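Local atomic coordinates of 11S globulin (Wrightia tinctoria, PDB entry 5WXU), a protein that forms hexamers, probably serves as a seed storage protein, and binds the plant hormone auxin (indole-3-acetic acid). Residues 335-347 and 450-462. Numbering follows the deposited sequence.
Sequences REYLYPNAMIVPE and YNREEITVLDPEL. Unlike the reference sequence in segment 450-462: Asp459 (reference Gly).
Met343 and Leu458 form an antiparallel hydrogen-bonded pair. Leu458 N gives a nearly straight bond to Met343 O (2.8 Å, 168° at the hydrogen). The return bond, Met343 N to Leu458 O, is weak at 3.4 Å. Val345 N is satisfied by Thr456 O at 2.8 Å, lying in the plane of that carbonyl. The same oxygen takes a CA-H...O contact from Ile344. Val457 O instead accepts a hydrogen bond from Thr309 OG1. A water joins Thr456 OG1 to Glu347 OE1.

Val345 CG1 lies 3.6 Å from Leu458 CD2, and the two side chains meet at about a right angle. Leu458 CG sits anti to its carbonyl carbon (chi1 -57°), and with chi2 at 174° CD1 comes to 4.0 Å from Met343 CB. With an alanine here, Val345 CG1 would probably lose this branch, and a gap would open beside Met343 CB. On the other face, Val457 CG2 meets Ile344 CD1, and its CG1 meets Leu338 CD2.

Within 450-462, Arg452 NH1 reaches Asp459 O in the guanidinium plane at 3.0 Å and forms a salt bridge with Glu454 OE2. That carboxylate oxygen also accepts from Asp459 N. Asp459 OD1 then accepts from Glu461 N, an Asx turn. Arg452 NH2 bonds to Arg236 O of a neighbouring subunit.

The arrangement is a short C-terminal strand added to a sheet of the second cupin beta-barrel of an 11S globulin.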
loop_
_atom_site.group_PDB
_atom_site.type_symbol
_atom_site.label_atom_id
_atom_site.label_comp_id
_atom_site.label_asym_id
_atom_site.label_seq_id
_atom_site.Cartn_x
_atom_site.Cartn_y
_atom_site.Cartn_z
ATOM N N ARG B 335 23.145 2.444 -16.764
ATOM C CA ARG B 335 24.424 2.413 -17.459
ATOM C C ARG B 335 24.061 2.533 -18.908
ATOM O O ARG B 335 23.244 1.704 -19.405
ATOM C CB ARG B 335 25.184 1.131 -17.206
ATOM C CG ARG B 335 26.566 1.244 -17.899
ATOM C CD ARG B 335 27.475 0.042 -17.678
ATOM N NE ARG B 335 27.019 -1.108 -18.422
ATOM C CZ ARG B 335 27.475 -1.521 -19.617
ATOM N NH1 ARG B 335 28.498 -0.944 -20.235
ATOM N NH2 ARG B 335 26.917 -2.607 -20.123
ATOM N N GLU B 336 24.693 3.475 -19.628
ATOM C CA GLU B 336 24.500 3.558 -21.068
ATOM C C GLU B 336 25.850 3.353 -21.715
ATOM O O GLU B 336 26.869 3.910 -21.288
ATOM C CB GLU B 336 23.963 4.927 -21.482
ATOM C CG GLU B 336 22.626 5.332 -20.912
ATOM C CD GLU B 336 22.231 6.740 -21.377
ATOM O OE1 GLU B 336 23.133 7.548 -21.618
ATOM O OE2 GLU B 336 21.023 7.030 -21.491
ATOM N N TYR B 337 25.870 2.488 -22.724
ATOM C CA TYR B 337 27.070 2.196 -23.514
ATOM C C TYR B 337 26.720 2.488 -24.971
ATOM O O TYR B 337 25.837 1.897 -25.538
ATOM C CB TYR B 337 27.572 0.782 -23.273
ATOM C CG TYR B 337 28.860 0.554 -23.962
ATOM C CD1 TYR B 337 30.060 1.059 -23.427
ATOM C CD2 TYR B 337 28.886 -0.055 -25.197
ATOM C CE1 TYR B 337 31.282 0.925 -24.112
ATOM C CE2 TYR B 337 30.075 -0.204 -25.895
ATOM C CZ TYR B 337 31.271 0.271 -25.350
ATOM O OH TYR B 337 32.423 0.065 -26.068
ATOM N N LEU B 338 27.445 3.427 -25.564
ATOM C CA LEU B 338 27.301 3.759 -26.954
ATOM C C LEU B 338 28.532 3.382 -27.726
ATOM O O LEU B 338 29.644 3.717 -27.364
ATOM C CB LEU B 338 27.006 5.246 -27.159
ATOM C CG LEU B 338 25.685 5.723 -26.560
ATOM C CD1 LEU B 338 25.594 7.231 -26.678
ATOM C CD2 LEU B 338 24.498 5.040 -27.218
ATOM N N TYR B 339 28.277 2.699 -28.843
ATOM C CA TYR B 339 29.303 2.504 -29.835
ATOM C C TYR B 339 29.712 3.785 -30.507
ATOM O O TYR B 339 29.026 4.811 -30.488
ATOM C CB TYR B 339 28.865 1.468 -30.858
ATOM C CG TYR B 339 28.734 0.067 -30.296
ATOM C CD1 TYR B 339 29.863 -0.624 -29.861
ATOM C CD2 TYR B 339 27.537 -0.573 -30.225
ATOM C CE1 TYR B 339 29.762 -1.902 -29.341
ATOM C CE2 TYR B 339 27.409 -1.860 -29.716
ATOM C CZ TYR B 339 28.506 -2.520 -29.257
ATOM O OH TYR B 339 28.347 -3.800 -28.743
ATOM N N PRO B 340 30.872 3.726 -31.224
ATOM C CA PRO B 340 31.283 5.004 -31.771
ATOM C C PRO B 340 30.260 5.676 -32.666
ATOM O O PRO B 340 29.654 5.025 -33.489
ATOM C CB PRO B 340 32.578 4.648 -32.543
ATOM C CG PRO B 340 33.135 3.540 -31.788
ATOM C CD PRO B 340 31.934 2.726 -31.247
ATOM N N ASN B 341 30.054 6.978 -32.483
ATOM C CA ASN B 341 29.083 7.764 -33.231
ATOM C C ASN B 341 27.571 7.473 -33.015
ATOM O O ASN B 341 26.730 8.154 -33.624
ATOM C CB ASN B 341 29.354 7.699 -34.724
ATOM C CG ASN B 341 30.811 8.012 -35.043
ATOM O OD1 ASN B 341 31.498 7.208 -35.690
ATOM N ND2 ASN B 341 31.277 9.145 -34.567
ATOM N N ALA B 342 27.254 6.517 -32.141
ATOM C CA ALA B 342 25.834 6.182 -31.824
ATOM C C ALA B 342 25.234 7.251 -30.892
ATOM O O ALA B 342 25.979 8.070 -30.243
ATOM C CB ALA B 342 25.804 4.799 -31.187
ATOM N N MET B 343 23.887 7.329 -30.859
ATOM C CA MET B 343 23.183 8.367 -30.087
ATOM C C MET B 343 22.155 7.705 -29.176
ATOM O O MET B 343 21.710 6.559 -29.434
ATOM C CB MET B 343 22.432 9.327 -30.998
ATOM C CG MET B 343 23.396 10.185 -31.796
ATOM S SD MET B 343 22.360 11.082 -32.978
ATOM C CE MET B 343 22.980 12.727 -32.835
ATOM N N ILE B 344 21.880 8.387 -28.064
ATOM C CA ILE B 344 20.641 8.149 -27.362
ATOM C C ILE B 344 19.644 9.140 -27.949
ATOM O O ILE B 344 19.987 10.317 -28.244
ATOM C CB ILE B 344 20.779 8.360 -25.842
ATOM C CG1 ILE B 344 21.776 7.387 -25.194
ATOM C CG2 ILE B 344 19.455 8.126 -25.149
ATOM C CD1 ILE B 344 21.414 5.926 -25.219
ATOM N N VAL B 345 18.385 8.730 -28.094
ATOM C CA VAL B 345 17.373 9.635 -28.624
ATOM C C VAL B 345 17.305 10.913 -27.803
ATOM O O VAL B 345 17.481 10.876 -26.598
ATOM C CB VAL B 345 15.988 8.976 -28.733
ATOM C CG1 VAL B 345 16.045 7.834 -29.745
ATOM C CG2 VAL B 345 15.476 8.518 -27.405
ATOM N N PRO B 346 17.074 12.072 -28.446
ATOM C CA PRO B 346 16.765 13.280 -27.724
ATOM C C PRO B 346 15.520 13.066 -26.836
ATOM O O PRO B 346 14.549 12.375 -27.251
ATOM C CB PRO B 346 16.402 14.283 -28.797
ATOM C CG PRO B 346 16.427 13.577 -30.066
ATOM C CD PRO B 346 16.957 12.239 -29.911
ATOM N N GLU B 347 15.570 13.632 -25.642
ATOM C CA GLU B 347 14.541 13.324 -24.644
ATOM C C GLU B 347 14.603 14.278 -23.497
ATOM O O GLU B 347 15.420 15.156 -23.477
ATOM C CB GLU B 347 14.723 11.852 -24.091
ATOM C CG GLU B 347 15.968 11.562 -23.231
ATOM C CD GLU B 347 16.378 10.083 -23.143
ATOM O OE1 GLU B 347 15.777 9.180 -23.789
ATOM O OE2 GLU B 347 17.342 9.831 -22.382
ATOM N N TYR B 450 8.351 8.443 -38.598
ATOM C CA TYR B 450 8.793 7.088 -38.903
ATOM C C TYR B 450 10.203 6.817 -39.378
ATOM O O TYR B 450 10.571 5.661 -39.460
ATOM C CB TYR B 450 7.787 6.450 -39.871
ATOM C CG TYR B 450 6.366 6.538 -39.387
ATOM C CD1 TYR B 450 6.002 5.962 -38.172
ATOM C CD2 TYR B 450 5.368 7.197 -40.100
ATOM C CE1 TYR B 450 4.706 6.015 -37.712
ATOM C CE2 TYR B 450 4.058 7.286 -39.639
ATOM C CZ TYR B 450 3.722 6.694 -38.427
ATOM O OH TYR B 450 2.466 6.719 -37.927
ATOM N N ASN B 451 11.034 7.831 -39.633
ATOM C CA ASN B 451 12.363 7.603 -40.245
ATOM C C ASN B 451 13.298 6.800 -39.330
ATOM O O ASN B 451 14.039 5.958 -39.813
ATOM C CB ASN B 451 13.066 8.917 -40.711
ATOM C CG ASN B 451 12.628 9.381 -42.136
ATOM O OD1 ASN B 451 11.736 8.820 -42.709
ATOM N ND2 ASN B 451 13.312 10.386 -42.697
ATOM N N ARG B 452 13.243 7.044 -38.033
ATOM C CA ARG B 452 13.945 6.193 -37.055
ATOM C C ARG B 452 12.986 5.160 -36.438
ATOM O O ARG B 452 12.018 5.535 -35.748
ATOM C CB ARG B 452 14.564 7.049 -35.981
ATOM C CG ARG B 452 15.663 7.952 -36.550
ATOM C CD ARG B 452 16.911 7.136 -36.746
ATOM N NE ARG B 452 18.034 7.994 -36.624
ATOM C CZ ARG B 452 19.271 7.586 -36.442
ATOM N NH1 ARG B 452 19.587 6.291 -36.416
ATOM N NH2 ARG B 452 20.177 8.514 -36.359
ATOM N N GLU B 453 13.292 3.887 -36.667
ATOM C CA GLU B 453 12.509 2.773 -36.172
ATOM C C GLU B 453 13.075 2.184 -34.887
ATOM O O GLU B 453 12.510 1.294 -34.330
ATOM C CB GLU B 453 12.356 1.679 -37.257
ATOM C CG GLU B 453 11.352 2.095 -38.358
ATOM C CD GLU B 453 9.939 2.422 -37.803
ATOM O OE1 GLU B 453 9.447 1.689 -36.873
ATOM O OE2 GLU B 453 9.329 3.434 -38.265
ATOM N N GLU B 454 14.178 2.728 -34.411
ATOM C CA GLU B 454 14.785 2.265 -33.163
ATOM C C GLU B 454 13.933 2.712 -31.994
ATOM O O GLU B 454 13.200 3.645 -32.108
ATOM C CB GLU B 454 16.182 2.851 -32.922
ATOM C CG GLU B 454 17.223 2.493 -34.003
ATOM C CD GLU B 454 17.430 3.589 -35.078
ATOM O OE1 GLU B 454 16.480 4.245 -35.531
ATOM O OE2 GLU B 454 18.584 3.796 -35.444
ATOM N N ILE B 455 14.135 2.051 -30.858
ATOM C CA ILE B 455 13.740 2.591 -29.537
ATOM C C ILE B 455 14.999 2.958 -28.803
ATOM O O ILE B 455 15.863 2.081 -28.575
ATOM C CB ILE B 455 12.953 1.557 -28.704
ATOM C CG1 ILE B 455 11.599 1.304 -29.368
ATOM C CG2 ILE B 455 12.759 2.032 -27.294
ATOM C CD1 ILE B 455 10.691 0.207 -28.723
ATOM N N THR B 456 15.060 4.232 -28.399
ATOM C CA THR B 456 16.080 4.800 -27.503
ATOM C C THR B 456 17.534 4.835 -27.964
ATOM O O THR B 456 18.168 5.934 -27.907
ATOM C CB THR B 456 15.990 4.117 -26.115
ATOM O OG1 THR B 456 14.681 4.367 -25.580
ATOM C CG2 THR B 456 17.060 4.586 -25.150
ATOM N N VAL B 457 18.089 3.685 -28.351
ATOM C CA VAL B 457 19.490 3.610 -28.818
ATOM C C VAL B 457 19.526 3.690 -30.320
ATOM O O VAL B 457 18.933 2.860 -30.955
ATOM C CB VAL B 457 20.249 2.358 -28.300
ATOM C CG1 VAL B 457 21.708 2.410 -28.767
ATOM C CG2 VAL B 457 20.245 2.382 -26.782
ATOM N N LEU B 458 20.167 4.738 -30.863
ATOM C CA LEU B 458 20.222 4.960 -32.289
ATOM C C LEU B 458 21.485 4.381 -32.890
ATOM O O LEU B 458 22.571 4.662 -32.445
ATOM C CB LEU B 458 20.105 6.433 -32.659
ATOM C CG LEU B 458 18.855 7.122 -32.138
ATOM C CD1 LEU B 458 18.797 8.593 -32.361
ATOM C CD2 LEU B 458 17.583 6.428 -32.709
ATOM N N ASP B 459 21.266 3.670 -33.988
ATOM C CA ASP B 459 22.313 3.092 -34.852
ATOM C C ASP B 459 23.030 4.288 -35.533
ATOM O O ASP B 459 22.366 5.190 -36.061
ATOM C CB ASP B 459 21.561 2.232 -35.865
ATOM C CG ASP B 459 22.392 1.151 -36.485
ATOM O OD1 ASP B 459 23.573 1.397 -36.869
ATOM O OD2 ASP B 459 21.808 0.049 -36.673
ATOM N N PRO B 460 24.362 4.339 -35.504
ATOM C CA PRO B 460 24.980 5.429 -36.294
ATOM C C PRO B 460 24.730 5.184 -37.814
ATOM O O PRO B 460 24.615 6.146 -38.520
ATOM C CB PRO B 460 26.451 5.351 -35.932
ATOM C CG PRO B 460 26.655 3.985 -35.340
ATOM C CD PRO B 460 25.346 3.413 -34.932
ATOM N N GLU B 461 24.546 3.917 -38.251
ATOM C CA GLU B 461 24.335 3.565 -39.680
ATOM C C GLU B 461 22.852 3.632 -40.193
ATOM O O GLU B 461 22.483 2.859 -41.092
ATOM C CB GLU B 461 24.913 2.151 -40.048
ATOM C CG GLU B 461 25.867 1.412 -39.103
ATOM C CD GLU B 461 27.195 2.094 -38.864
ATOM O OE1 GLU B 461 27.487 3.129 -39.518
ATOM O OE2 GLU B 461 27.943 1.575 -37.999
ATOM N N LEU B 462 22.008 4.522 -39.647
ATOM C CA LEU B 462 20.649 4.767 -40.201
ATOM C C LEU B 462 20.273 6.258 -40.111
ATOM O O LEU B 462 19.109 6.641 -40.297
ATOM C CB LEU B 462 19.580 3.913 -39.486
ATOM C CG LEU B 462 19.728 2.384 -39.352
ATOM C CD1 LEU B 462 18.721 1.874 -38.330
ATOM C CD2 LEU B 462 19.552 1.640 -40.673
HETATM O O HOH W 1 13.783 7.063 -24.532
#